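Local coordinates for NAD(P)H-FMN oxidoreductase (Bacillus subtilis, PDB 5LVA), which binds FMN in a flavodoxin-like fold and probably uses NAD(P)H to reduce flavin or quinone substrates, at residues K49-C54 with Y85-G90; E100-V105 with R167-K172; E111-Y114 with S119-Y122. One frame throughout, in Å; residues are numbered along the deposited sequence.

Contact 1: K49-C54 with Y85-G90; sequences KEQKLC and YGWAYG
Gln51 lies flat across the indole of Trp87, and this stack accounts for most of the surface that helix 47-56 and the loop after helix 73-82 bury on each other. Gln51 CG sits over the middle of the Trp87 six-membered ring, 3.3 Å from its centroid and only 6° off the normal, which makes a clear CH-pi contact. The chain is extended beyond CG, which lays the amide along the same face toward the five-membered ring. There Gln51 NE2 comes to 3.7 Å from Trp87 CG, and the amide plane is tilted just 15° from the ring. Trp87 is able to meet it because its CG is anti to the backbone N (chi1 -177°), carrying the indole out of the loop to the helix; the two side chains run past each other in opposite senses. One helical turn on, Cys54 closes in on the rim of the ring, in its plane, with CB 3.9 Å from Trp87 CH2. The polar ends find partners nearby: Gln51 NE2 bonds to Val82 O, at the end of helix 73-82, and Trp87 NE1 to Glu55 OE2. The contact pins loop 85-90 of this flavodoxin-like fold against helix 47-56, away from the flavin site. The joint therefore rests on dispersion and CH-pi contact, without a hydrogen bond across it, while bonds to neighbouring residues fix the rotation of amide and indole.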
ATOM      1  N   LYS A  49      14.517   5.000  10.657  1.00 22.42           N
ATOM      2  CA  LYS A  49      14.429   5.587   9.330  1.00 18.49           C
ATOM      3  C   LYS A  49      12.993   5.585   8.831  1.00 23.39           C
ATOM      4  O   LYS A  49      12.491   6.602   8.359  1.00 27.22           O
ATOM      5  CB  LYS A  49      15.322   4.827   8.348  1.00 23.78           C
ATOM      6  CG  LYS A  49      15.335   5.417   6.939  1.00 25.22           C
ATOM      7  CD  LYS A  49      16.076   4.522   5.959  1.00 20.70           C
ATOM      8  CE  LYS A  49      15.845   4.982   4.531  1.00 30.02           C
ATOM      9  NZ  LYS A  49      16.366   3.999   3.527  1.00 37.58           N
ATOM     10  N   GLU A  50      12.342   4.432   8.949  1.00 23.10           N
ATOM     11  CA  GLU A  50      10.957   4.269   8.537  1.00 17.39           C
ATOM     12  C   GLU A  50      10.029   5.177   9.330  1.00 18.43           C
ATOM     13  O   GLU A  50       9.221   5.896   8.754  1.00 23.69           O
ATOM     14  CB  GLU A  50      10.526   2.820   8.699  1.00 20.39           C
ATOM     15  CG  GLU A  50      11.403   1.835   7.994  1.00 17.71           C
ATOM     16  CD  GLU A  50      11.467   2.075   6.515  1.00 20.25           C
ATOM     17  OE1 GLU A  50      10.420   2.336   5.901  1.00 20.43           O
ATOM     18  OE2 GLU A  50      12.578   2.007   5.964  1.00 24.08           O
ATOM     19  N   GLN A  51      10.149   5.137  10.651  1.00 18.92           N
ATOM     20  CA  GLN A  51       9.391   6.032  11.513  1.00 18.46           C
ATOM     21  C   GLN A  51       9.540   7.483  11.093  1.00 21.16           C
ATOM     22  O   GLN A  51       8.554   8.189  10.972  1.00 27.76           O
ATOM     23  CB  GLN A  51       9.818   5.875  12.969  1.00 18.00           C
ATOM     24  CG  GLN A  51       9.212   4.665  13.645  1.00 21.13           C
ATOM     25  CD  GLN A  51       9.657   4.518  15.071  1.00 21.45           C
ATOM     26  OE1 GLN A  51      10.456   5.308  15.570  1.00 21.50           O
ATOM     27  NE2 GLN A  51       9.155   3.501  15.737  1.00 21.97           N
ATOM     28  N   LYS A  52      10.774   7.917  10.858  1.00 20.89           N
ATOM     29  CA  LYS A  52      11.054   9.311  10.528  1.00 22.69           C
ATOM     30  C   LYS A  52      10.445   9.733   9.208  1.00 23.92           C
ATOM     31  O   LYS A  52      10.096  10.890   9.017  1.00 28.61           O
ATOM     32  CB  LYS A  52      12.553   9.557  10.486  1.00 25.99           C
ATOM     33  CG  LYS A  52      13.193   9.898  11.803  1.00 23.03           C
ATOM     34  CD  LYS A  52      14.697  10.008  11.597  1.00 31.25           C
ATOM     35  CE  LYS A  52      15.289  11.145  12.390  1.00 35.18           C
ATOM     36  NZ  LYS A  52      14.419  12.359  12.320  1.00 37.48           N
ATOM     37  N   LEU A  53      10.328   8.791   8.288  1.00 23.30           N
ATOM     38  CA  LEU A  53       9.736   9.091   6.998  1.00 21.25           C
ATOM     39  C   LEU A  53       8.231   9.237   7.112  1.00 23.46           C
ATOM     40  O   LEU A  53       7.656  10.146   6.525  1.00 25.96           O
ATOM     41  CB  LEU A  53      10.097   8.014   5.974  1.00 24.05           C
ATOM     42  CG  LEU A  53      11.515   8.173   5.438  1.00 24.15           C
ATOM     43  CD1 LEU A  53      11.981   6.949   4.662  1.00 21.54           C
ATOM     44  CD2 LEU A  53      11.580   9.405   4.585  1.00 17.15           C
ATOM     45  N   CYS A  54       7.599   8.333   7.855  1.00 24.93           N
ATOM     46  CA  CYS A  54       6.163   8.442   8.140  1.00 22.60           C
ATOM     47  C   CYS A  54       5.851   9.798   8.758  1.00 24.72           C
ATOM     48  O   CYS A  54       4.925  10.477   8.344  1.00 27.66           O
ATOM     49  CB  CYS A  54       5.684   7.329   9.084  1.00 17.68           C
ATOM     50  SG  CYS A  54       5.785   5.642   8.449  1.00 23.00           S
ATOM     51  N   TYR A  85       5.196   0.716  20.524  1.00 24.51           N
ATOM     52  CA  TYR A  85       4.653   1.362  21.702  1.00 24.12           C
ATOM     53  C   TYR A  85       5.364   2.681  21.928  1.00 24.15           C
ATOM     54  O   TYR A  85       6.568   2.748  21.853  1.00 29.15           O
ATOM     55  CB  TYR A  85       4.800   0.454  22.931  1.00 26.33           C
ATOM     56  CG  TYR A  85       4.145   1.020  24.168  1.00 34.90           C
ATOM     57  CD1 TYR A  85       4.780   1.980  24.946  1.00 34.51           C
ATOM     58  CD2 TYR A  85       2.869   0.621  24.540  1.00 38.76           C
ATOM     59  CE1 TYR A  85       4.170   2.516  26.058  1.00 32.39           C
ATOM     60  CE2 TYR A  85       2.259   1.143  25.651  1.00 37.82           C
ATOM     61  CZ  TYR A  85       2.912   2.087  26.406  1.00 39.35           C
ATOM     62  OH  TYR A  85       2.291   2.603  27.520  1.00 59.46           O
ATOM     63  N   GLY A  86       4.620   3.736  22.204  1.00 29.59           N
ATOM     64  CA  GLY A  86       5.241   5.017  22.462  1.00 28.41           C
ATOM     65  C   GLY A  86       5.516   5.800  21.198  1.00 32.52           C
ATOM     66  O   GLY A  86       5.987   6.931  21.250  1.00 31.32           O
ATOM     67  N   TRP A  87       5.231   5.200  20.050  1.00 29.30           N
ATOM     68  CA  TRP A  87       5.379   5.921  18.800  1.00 27.19           C
ATOM     69  C   TRP A  87       4.096   5.894  17.998  1.00 25.78           C
ATOM     70  O   TRP A  87       3.567   6.927  17.613  1.00 25.48           O
ATOM     71  CB  TRP A  87       6.523   5.354  17.951  1.00 22.29           C
ATOM     72  CG  TRP A  87       6.704   6.162  16.691  1.00 22.61           C
ATOM     73  CD1 TRP A  87       7.244   7.408  16.593  1.00 19.70           C
ATOM     74  CD2 TRP A  87       6.322   5.788  15.362  1.00 20.27           C
ATOM     75  NE1 TRP A  87       7.229   7.828  15.294  1.00 22.79           N
ATOM     76  CE2 TRP A  87       6.663   6.854  14.520  1.00 21.23           C
ATOM     77  CE3 TRP A  87       5.719   4.659  14.808  1.00 21.10           C
ATOM     78  CZ2 TRP A  87       6.419   6.823  13.157  1.00 20.70           C
ATOM     79  CZ3 TRP A  87       5.489   4.630  13.462  1.00 17.69           C
ATOM     80  CH2 TRP A  87       5.842   5.701  12.649  1.00 18.96           C
ATOM     81  N   ALA A  88       3.612   4.695  17.728  1.00 25.00           N
ATOM     82  CA  ALA A  88       2.432   4.555  16.905  1.00 23.65           C
ATOM     83  C   ALA A  88       1.205   4.391  17.792  1.00 28.36           C
ATOM     84  O   ALA A  88       0.114   4.825  17.449  1.00 26.33           O
ATOM     85  CB  ALA A  88       2.582   3.385  15.963  1.00 26.21           C
ATOM     86  N   TYR A  89       1.404   3.770  18.944  1.00 27.77           N
ATOM     87  CA  TYR A  89       0.346   3.594  19.911  1.00 26.03           C
ATOM     88  C   TYR A  89       0.941   3.640  21.292  1.00 31.66           C
ATOM     89  O   TYR A  89       2.152   3.758  21.455  1.00 32.89           O
ATOM     90  CB  TYR A  89      -0.384   2.269  19.701  1.00 23.28           C
ATOM     91  CG  TYR A  89       0.441   1.049  20.046  1.00 26.02           C
ATOM     92  CD1 TYR A  89       1.400   0.559  19.165  1.00 23.51           C
ATOM     93  CD2 TYR A  89       0.250   0.377  21.247  1.00 28.77           C
ATOM     94  CE1 TYR A  89       2.148  -0.553  19.475  1.00 22.86           C
ATOM     95  CE2 TYR A  89       0.994  -0.740  21.560  1.00 24.38           C
ATOM     96  CZ  TYR A  89       1.944  -1.196  20.675  1.00 26.68           C
ATOM     97  OH  TYR A  89       2.684  -2.307  20.992  1.00 33.47           O
ATOM     98  N   GLY A  90       0.093   3.517  22.296  1.00 32.35           N
ATOM     99  CA  GLY A  90       0.577   3.545  23.652  1.00 40.31           C
ATOM    100  C   GLY A  90       0.508   4.954  24.174  1.00 43.73           C
ATOM    101  O   GLY A  90      -0.029   5.840  23.514  1.00 43.64           O
TER

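Contact 2: E100-V105 with R167-K172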
ATOM      1  N   GLU A 100      -3.201  10.305   6.822  1.00 21.27           N
ATOM      2  CA  GLU A 100      -4.015   9.434   5.988  1.00 20.28           C
ATOM      3  C   GLU A 100      -3.307   8.116   5.708  1.00 22.22           C
ATOM      4  O   GLU A 100      -2.080   8.053   5.662  1.00 24.89           O
ATOM      5  CB  GLU A 100      -4.381  10.134   4.679  1.00 23.22           C
ATOM      6  CG  GLU A 100      -5.396  11.245   4.849  1.00 19.68           C
ATOM      7  CD  GLU A 100      -5.583  12.096   3.599  1.00 27.67           C
ATOM      8  OE1 GLU A 100      -4.584  12.398   2.911  1.00 21.43           O
ATOM      9  OE2 GLU A 100      -6.734  12.485   3.316  1.00 31.74           O
ATOM     10  N   PHE A 101      -4.104   7.073   5.514  1.00 19.66           N
ATOM     11  CA  PHE A 101      -3.636   5.706   5.387  1.00 18.25           C
ATOM     12  C   PHE A 101      -4.386   5.101   4.219  1.00 20.35           C
ATOM     13  O   PHE A 101      -5.597   5.037   4.245  1.00 20.36           O
ATOM     14  CB  PHE A 101      -3.909   4.956   6.696  1.00 20.65           C
ATOM     15  CG  PHE A 101      -3.472   3.505   6.725  1.00 21.33           C
ATOM     16  CD1 PHE A 101      -3.998   2.567   5.849  1.00 19.89           C
ATOM     17  CD2 PHE A 101      -2.623   3.058   7.731  1.00 18.40           C
ATOM     18  CE1 PHE A 101      -3.615   1.245   5.924  1.00 18.47           C
ATOM     19  CE2 PHE A 101      -2.249   1.726   7.820  1.00 13.02           C
ATOM     20  CZ  PHE A 101      -2.738   0.828   6.914  1.00 15.27           C
ATOM     21  N   MET A 102      -3.693   4.664   3.182  1.00 20.21           N
ATOM     22  CA  MET A 102      -4.407   3.979   2.127  1.00 19.15           C
ATOM     23  C   MET A 102      -3.621   2.795   1.561  1.00 20.39           C
ATOM     24  O   MET A 102      -2.412   2.688   1.721  1.00 18.83           O
ATOM     25  CB  MET A 102      -4.809   4.964   1.028  1.00 14.43           C
ATOM     26  CG  MET A 102      -3.858   5.166  -0.110  1.00 28.59           C
ATOM     27  SD  MET A 102      -4.731   5.803  -1.571  1.00 26.69           S
ATOM     28  CE  MET A 102      -5.583   4.316  -2.002  1.00 30.93           C
ATOM     29  N   VAL A 103      -4.354   1.881   0.947  1.00 22.00           N
ATOM     30  CA  VAL A 103      -3.788   0.679   0.375  1.00 19.09           C
ATOM     31  C   VAL A 103      -3.951   0.731  -1.126  1.00 16.46           C
ATOM     32  O   VAL A 103      -5.001   1.087  -1.611  1.00 18.28           O
ATOM     33  CB  VAL A 103      -4.476  -0.601   0.945  1.00 17.01           C
ATOM     34  CG1 VAL A 103      -4.062  -1.849   0.160  1.00 15.88           C
ATOM     35  CG2 VAL A 103      -4.151  -0.760   2.403  1.00 13.83           C
ATOM     36  N   ALA A 104      -2.904   0.383  -1.859  1.00 18.04           N
ATOM     37  CA  ALA A 104      -3.011   0.227  -3.307  1.00 18.82           C
ATOM     38  C   ALA A 104      -2.607  -1.189  -3.652  1.00 17.14           C
ATOM     39  O   ALA A 104      -1.461  -1.555  -3.505  1.00 20.83           O
ATOM     40  CB  ALA A 104      -2.143   1.240  -4.040  1.00 16.49           C
ATOM     41  N   VAL A 105      -3.550  -1.991  -4.107  1.00 16.23           N
ATOM     42  CA  VAL A 105      -3.302  -3.412  -4.217  1.00 16.01           C
ATOM     43  C   VAL A 105      -3.751  -3.925  -5.574  1.00 18.98           C
ATOM     44  O   VAL A 105      -4.757  -3.496  -6.125  1.00 16.90           O
ATOM     45  CB  VAL A 105      -4.009  -4.185  -3.066  1.00 20.37           C
ATOM     46  CG1 VAL A 105      -5.513  -3.955  -3.089  1.00 20.03           C
ATOM     47  CG2 VAL A 105      -3.702  -5.660  -3.122  1.00 20.34           C
ATOM     48  N   ARG A 167      -2.632   6.708 -10.339  1.00 30.92           N
ATOM     49  CA  ARG A 167      -2.006   7.987 -10.061  1.00 27.87           C
ATOM     50  C   ARG A 167      -3.026   8.996  -9.565  1.00 27.18           C
ATOM     51  O   ARG A 167      -2.769   9.733  -8.631  1.00 31.68           O
ATOM     52  CB  ARG A 167      -1.302   8.525 -11.306  1.00 31.77           C
ATOM     53  CG  ARG A 167      -0.351   9.680 -11.019  1.00 34.73           C
ATOM     54  CD  ARG A 167      -0.016  10.457 -12.263  1.00 30.74           C
ATOM     55  NE  ARG A 167       1.177  11.276 -12.086  1.00 36.87           N
ATOM     56  CZ  ARG A 167       1.172  12.576 -11.823  1.00 41.38           C
ATOM     57  NH1 ARG A 167       0.031  13.232 -11.712  1.00 47.33           N
ATOM     58  NH2 ARG A 167       2.315  13.226 -11.681  1.00 41.98           N
ATOM     59  N   GLU A 168      -4.188   9.030 -10.193  1.00 28.04           N
ATOM     60  CA  GLU A 168      -5.188   9.991  -9.791  1.00 29.29           C
ATOM     61  C   GLU A 168      -5.687   9.691  -8.382  1.00 31.95           C
ATOM     62  O   GLU A 168      -5.929  10.598  -7.590  1.00 32.17           O
ATOM     63  CB  GLU A 168      -6.354  10.008 -10.767  1.00 28.43           C
ATOM     64  CG  GLU A 168      -7.452  10.936 -10.310  1.00 43.75           C
ATOM     65  CD  GLU A 168      -8.597  11.034 -11.283  1.00 52.99           C
ATOM     66  OE1 GLU A 168      -8.386  10.743 -12.483  1.00 57.89           O
ATOM     67  OE2 GLU A 168      -9.704  11.416 -10.845  1.00 51.63           O
ATOM     68  N   HIS A 169      -5.824   8.409  -8.073  1.00 27.78           N
ATOM     69  CA  HIS A 169      -6.368   7.991  -6.794  1.00 27.78           C
ATOM     70  C   HIS A 169      -5.432   8.300  -5.642  1.00 24.26           C
ATOM     71  O   HIS A 169      -5.856   8.752  -4.593  1.00 27.19           O
ATOM     72  CB  HIS A 169      -6.674   6.502  -6.808  1.00 24.96           C
ATOM     73  CG  HIS A 169      -7.599   6.079  -5.715  1.00 25.89           C
ATOM     74  ND1 HIS A 169      -7.154   5.687  -4.475  1.00 21.92           N
ATOM     75  CD2 HIS A 169      -8.950   6.010  -5.672  1.00 21.20           C
ATOM     76  CE1 HIS A 169      -8.188   5.375  -3.717  1.00 21.60           C
ATOM     77  NE2 HIS A 169      -9.288   5.564  -4.422  1.00 24.40           N
ATOM     78  N   VAL A 170      -4.154   8.042  -5.854  1.00 25.19           N
ATOM     79  CA  VAL A 170      -3.136   8.266  -4.842  1.00 27.79           C
ATOM     80  C   VAL A 170      -2.973   9.756  -4.536  1.00 27.78           C
ATOM     81  O   VAL A 170      -2.574  10.130  -3.445  1.00 28.71           O
ATOM     82  CB  VAL A 170      -1.786   7.649  -5.298  1.00 25.87           C
ATOM     83  CG1 VAL A 170      -0.636   8.140  -4.451  1.00 29.72           C
ATOM     84  CG2 VAL A 170      -1.872   6.137  -5.254  1.00 23.79           C
ATOM     85  N   LEU A 171      -3.317  10.605  -5.494  1.00 28.08           N
ATOM     86  CA  LEU A 171      -3.124  12.043  -5.353  1.00 26.08           C
ATOM     87  C   LEU A 171      -4.427  12.752  -5.025  1.00 29.25           C
ATOM     88  O   LEU A 171      -4.438  13.925  -4.671  1.00 34.27           O
ATOM     89  CB  LEU A 171      -2.522  12.617  -6.634  1.00 28.79           C
ATOM     90  CG  LEU A 171      -1.126  12.112  -7.005  1.00 28.48           C
ATOM     91  CD1 LEU A 171      -0.734  12.593  -8.393  1.00 37.04           C
ATOM     92  CD2 LEU A 171      -0.123  12.589  -5.988  1.00 27.82           C
ATOM     93  N   LYS A 172      -5.523  12.021  -5.147  1.00 30.99           N
ATOM     94  CA  LYS A 172      -6.863  12.525  -4.861  1.00 32.75           C
ATOM     95  C   LYS A 172      -7.018  12.990  -3.420  1.00 33.94           C
ATOM     96  O   LYS A 172      -6.446  12.410  -2.503  1.00 41.58           O
ATOM     97  CB  LYS A 172      -7.884  11.431  -5.165  1.00 30.11           C
ATOM     98  CG  LYS A 172      -9.312  11.875  -5.256  1.00 32.56           C
ATOM     99  CD  LYS A 172     -10.220  10.664  -5.232  1.00 28.41           C
ATOM    100  CE  LYS A 172     -11.456  10.879  -6.073  1.00 35.02           C
ATOM    101  NZ  LYS A 172     -12.675  10.845  -5.208  1.00 48.48           N
TER
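Strand 100-106 packs against the last turns of helix 156-171 with no backbone bond between them, Met102 CA lying 8.3 Å from Val170 CA and 10.0 Å from His169 CA. Met102 makes most of the contact from the strand side, with Val170 of the helix also buried against it. The methionine side chain leaves the strand toward the helix and bends at its last torsion (chi3 -72°), which swings the methyl round to the imidazole of His169. CE arrives in the ring plane, at the ND1-CE1 edge, with Met102 CE 3.2 Å from His169 ND1. Met102 SD follows behind, 4.8 Å from the centroid of the His169 ring and 79° off its normal, a Met-aromatic contact made at the edge and not over the face. The sulfur also nears the helix backbone, Met102 SD lying 4.4 Å from Val170 CA. The imidazole also meets the ring of Phe174 edge-to-face. Cutting Met102 back to an alanine would probably leave the ND1-CE1 edge of His169 without its thioether neighbour and open a gap between strand and helix. Within the sheet, Met102 also touches Val61 and Leu143 on the two flanking strands. A five-stranded parallel sheet in 2-1-3-4-5 order, with helices such as 156-171 packed on its faces, is characteristic of the flavodoxin-like fold; here the C-terminal helix meets the fourth strand.

Contact 3: E111-Y114 with S119-Y122; sequences EEAY and SNHY. With FMN (flavin mononucleotide), chain C.
Ala113 and Asn120 draw together two points within the loop between strand 100-106 and helix 124-127, a loop helping to hold the FMN ring system in this flavodoxin-like fold. The backbone bonds converge on one acceptor: Ala113 O takes Asn120 N at 2.8 Å, the donor tilted 25° from the carbonyl plane, and His121 N more weakly at 3.2 Å. Packing contacts surround these bonds. Ala113 CB rests against Ser119 OG, while Tyr114 CA and the edge of its ring meet the carbonyl of Tyr122, whose O is 3.6 Å from Tyr114 CD1. Tyr114 and Asn120 run side by side in the same direction, phenol ring and amide turned 47° to each other, with Asn120 ND2 3.2 Å from Tyr114 CZ. The amide OD1 is hydrogen-bonded to the hydroxyl of Tyr69, also an FMN-binding residue; Asn120 thus probably helps to position both tyrosines from the second shell. Tyr114 contacts FMN, which His9, Asn18 and Ser106 also hold. With CG beside the backbone N (chi1 -68°), the Tyr114 ring extends to the pyrimidine end of the flavin, where the hydroxyl is modelled as donating to FMN O2, Tyr114 OH lying 2.5 Å away, a length too short to be trusted.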
ATOM      1  N   GLU A 111     -12.678  -8.786 -10.795  1.00 23.43           N
ATOM      2  CA  GLU A 111     -13.484  -8.120  -9.797  1.00 23.30           C
ATOM      3  C   GLU A 111     -14.713  -8.952  -9.400  1.00 25.79           C
ATOM      4  O   GLU A 111     -15.048  -9.013  -8.235  1.00 23.56           O
ATOM      5  CB  GLU A 111     -13.912  -6.751 -10.307  1.00 25.80           C
ATOM      6  CG  GLU A 111     -14.780  -5.996  -9.324  1.00 25.42           C
ATOM      7  CD  GLU A 111     -14.854  -4.527  -9.626  1.00 28.44           C
ATOM      8  OE1 GLU A 111     -14.381  -4.114 -10.704  1.00 37.50           O
ATOM      9  OE2 GLU A 111     -15.396  -3.782  -8.790  1.00 38.09           O
ATOM     10  N   GLU A 112     -15.349  -9.597 -10.380  1.00 30.27           N
ATOM     11  CA  GLU A 112     -16.473 -10.509 -10.183  1.00 25.38           C
ATOM     12  C   GLU A 112     -16.217 -11.554  -9.109  1.00 22.43           C
ATOM     13  O   GLU A 112     -17.149 -12.037  -8.481  1.00 31.21           O
ATOM     14  CB  GLU A 112     -16.813 -11.228 -11.505  1.00 30.91           C
ATOM     15  CG  GLU A 112     -18.200 -10.953 -12.132  1.00 40.41           C
ATOM     16  CD  GLU A 112     -19.405 -11.484 -11.323  1.00 56.29           C
ATOM     17  OE1 GLU A 112     -19.593 -12.724 -11.233  1.00 59.00           O
ATOM     18  OE2 GLU A 112     -20.206 -10.657 -10.830  1.00 56.10           O
ATOM     19  N   ALA A 113     -14.967 -11.941  -8.916  1.00 22.62           N
ATOM     20  CA  ALA A 113     -14.652 -12.977  -7.934  1.00 25.33           C
ATOM     21  C   ALA A 113     -14.751 -12.475  -6.485  1.00 24.02           C
ATOM     22  O   ALA A 113     -15.015 -13.251  -5.570  1.00 22.61           O
ATOM     23  CB  ALA A 113     -13.278 -13.541  -8.190  1.00 18.29           C
ATOM     24  N   TYR A 114     -14.556 -11.176  -6.281  1.00 24.80           N
ATOM     25  CA  TYR A 114     -14.510 -10.630  -4.929  1.00 21.80           C
ATOM     26  C   TYR A 114     -15.852 -10.061  -4.474  1.00 21.16           C
ATOM     27  O   TYR A 114     -16.040  -8.862  -4.367  1.00 23.67           O
ATOM     28  CB  TYR A 114     -13.398  -9.580  -4.833  1.00 18.38           C
ATOM     29  CG  TYR A 114     -12.040 -10.221  -4.968  1.00 17.47           C
ATOM     30  CD1 TYR A 114     -11.495 -10.930  -3.924  1.00 17.15           C
ATOM     31  CD2 TYR A 114     -11.327 -10.157  -6.151  1.00 18.12           C
ATOM     32  CE1 TYR A 114     -10.281 -11.541  -4.031  1.00 16.52           C
ATOM     33  CE2 TYR A 114     -10.092 -10.771  -6.275  1.00 20.08           C
ATOM     34  CZ  TYR A 114      -9.578 -11.465  -5.208  1.00 18.37           C
ATOM     35  OH  TYR A 114      -8.366 -12.089  -5.304  1.00 19.84           O
ATOM     36  N   SER A 119     -16.459 -16.201  -6.970  1.00 20.71           N
ATOM     37  CA  SER A 119     -15.613 -17.362  -6.738  1.00 17.68           C
ATOM     38  C   SER A 119     -14.669 -17.208  -5.544  1.00 22.95           C
ATOM     39  O   SER A 119     -14.238 -18.201  -4.957  1.00 22.88           O
ATOM     40  CB  SER A 119     -14.814 -17.687  -8.002  1.00 18.54           C
ATOM     41  OG  SER A 119     -13.905 -16.661  -8.328  1.00 21.26           O
ATOM     42  N   ASN A 120     -14.353 -15.974  -5.179  1.00 23.02           N
ATOM     43  CA  ASN A 120     -13.575 -15.748  -3.967  1.00 19.93           C
ATOM     44  C   ASN A 120     -14.431 -15.328  -2.770  1.00 24.46           C
ATOM     45  O   ASN A 120     -13.918 -15.221  -1.662  1.00 27.14           O
ATOM     46  CB  ASN A 120     -12.477 -14.721  -4.226  1.00 20.46           C
ATOM     47  CG  ASN A 120     -11.284 -15.327  -4.921  1.00 23.73           C
ATOM     48  OD1 ASN A 120     -11.022 -16.521  -4.799  1.00 27.14           O
ATOM     49  ND2 ASN A 120     -10.557 -14.509  -5.663  1.00 25.02           N
ATOM     50  N   HIS A 121     -15.721 -15.101  -3.009  1.00 18.94           N
ATOM     51  CA  HIS A 121     -16.751 -15.053  -1.964  1.00 17.75           C
ATOM     52  C   HIS A 121     -16.782 -13.810  -1.075  1.00 24.76           C
ATOM     53  O   HIS A 121     -17.782 -13.557  -0.422  1.00 22.45           O
ATOM     54  CB  HIS A 121     -16.632 -16.269  -1.056  1.00 18.85           C
ATOM     55  CG  HIS A 121     -16.774 -17.569  -1.776  1.00 20.01           C
ATOM     56  ND1 HIS A 121     -17.965 -17.989  -2.323  1.00 18.05           N
ATOM     57  CD2 HIS A 121     -15.870 -18.539  -2.041  1.00 20.73           C
ATOM     58  CE1 HIS A 121     -17.790 -19.165  -2.897  1.00 18.02           C
ATOM     59  NE2 HIS A 121     -16.528 -19.522  -2.735  1.00 20.81           N
ATOM     60  N   TYR A 122     -15.703 -13.042  -1.040  1.00 23.33           N
ATOM     61  CA  TYR A 122     -15.643 -11.885  -0.162  1.00 23.02           C
ATOM     62  C   TYR A 122     -15.198 -10.622  -0.911  1.00 20.58           C
ATOM     63  O   TYR A 122     -14.325 -10.679  -1.765  1.00 22.84           O
ATOM     64  CB  TYR A 122     -14.703 -12.183   1.018  1.00 22.65           C
ATOM     65  CG  TYR A 122     -14.909 -13.563   1.626  1.00 25.91           C
ATOM     66  CD1 TYR A 122     -16.054 -13.864   2.370  1.00 27.95           C
ATOM     67  CD2 TYR A 122     -13.962 -14.557   1.468  1.00 18.62           C
ATOM     68  CE1 TYR A 122     -16.246 -15.118   2.922  1.00 21.12           C
ATOM     69  CE2 TYR A 122     -14.139 -15.811   2.017  1.00 18.89           C
ATOM     70  CZ  TYR A 122     -15.283 -16.089   2.740  1.00 24.74           C
ATOM     71  OH  TYR A 122     -15.450 -17.341   3.281  1.00 27.47           O
TER
HETATM   72  N1  FMN C 201      -4.288 -12.815  -6.949  1.00 19.19           N
HETATM   73  C2  FMN C 201      -5.526 -12.732  -6.341  1.00 21.14           C
HETATM   74  O2  FMN C 201      -6.467 -12.202  -6.921  1.00 24.27           O
HETATM   75  N3  FMN C 201      -5.722 -13.231  -5.078  1.00 17.85           N
HETATM   76  C4  FMN C 201      -4.696 -13.829  -4.403  1.00 18.25           C
HETATM   77  O4  FMN C 201      -4.916 -14.255  -3.275  1.00 17.01           O
HETATM   78  C4A FMN C 201      -3.440 -13.925  -5.011  1.00 17.78           C
HETATM   79  N5  FMN C 201      -2.391 -14.517  -4.356  1.00 18.71           N
HETATM   80  C5A FMN C 201      -1.153 -14.613  -4.945  1.00 17.15           C
HETATM   81  C6  FMN C 201      -0.115 -15.215  -4.251  1.00 16.24           C
HETATM   82  C7  FMN C 201       1.145 -15.317  -4.800  1.00 18.12           C
HETATM   83  C7M FMN C 201       2.246 -15.977  -4.017  1.00 14.08           C
HETATM   84  C8  FMN C 201       1.361 -14.808  -6.083  1.00 20.19           C
HETATM   85  C8M FMN C 201       2.713 -14.892  -6.724  1.00 12.95           C
HETATM   86  C9  FMN C 201       0.317 -14.208  -6.776  1.00 16.31           C
HETATM   87  C9A FMN C 201      -0.942 -14.096  -6.211  1.00 20.16           C
HETATM   88  N10 FMN C 201      -1.996 -13.500  -6.893  1.00 20.82           N
HETATM   89  C10 FMN C 201      -3.239 -13.413  -6.287  1.00 19.23           C
HETATM   90  C1' FMN C 201      -1.780 -12.896  -8.252  1.00 18.52           C
HETATM   91  C2' FMN C 201      -1.217 -11.488  -7.936  1.00 21.32           C
HETATM   92  O2' FMN C 201      -2.130 -10.727  -7.152  1.00 20.61           O
HETATM   93  C3' FMN C 201      -0.684 -10.683  -9.133  1.00 21.70           C
HETATM   94  O3' FMN C 201       0.418 -11.417  -9.608  1.00 23.26           O
HETATM   95  C4' FMN C 201      -0.253  -9.268  -8.702  1.00 18.38           C
HETATM   96  O4' FMN C 201      -1.341  -8.642  -8.096  1.00 25.02           O
HETATM   97  C5' FMN C 201       0.209  -8.257  -9.744  1.00 22.15           C
HETATM   98  O5' FMN C 201       1.515  -8.559 -10.154  1.00 26.92           O
HETATM   99  P   FMN C 201       2.750  -7.553 -10.397  1.00 23.20           P
HETATM  100  O1P FMN C 201       3.874  -8.290  -9.767  1.00 20.77           O
HETATM  101  O2P FMN C 201       2.918  -7.367 -11.866  1.00 25.37           O
HETATM  102  O3P FMN C 201       2.692  -6.215  -9.751  1.00 24.37           O

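Overall arrangement
From the N terminus, contact 1 comes first: it closes a loop that leaves helix 47-56, passes through strand 59-65 and helix 73-82, and returns at 85-90. The chain then enters strand 100-106, which opens contact 2; this is not closed until the end of helix 156-171, so it spans the rest of the fold. Contact 3 sits within that span, a short excursion of the loop after strand 100-106. Contacts 1 and 3 lie on opposite sides of the chain's centre, their centres about 35 Å apart. Contact 2 is more central, joining sheet to C-terminal helix, whereas contact 1 ties helix to peripheral loop and contact 3 folds the loop that carries FMN-binding Tyr114.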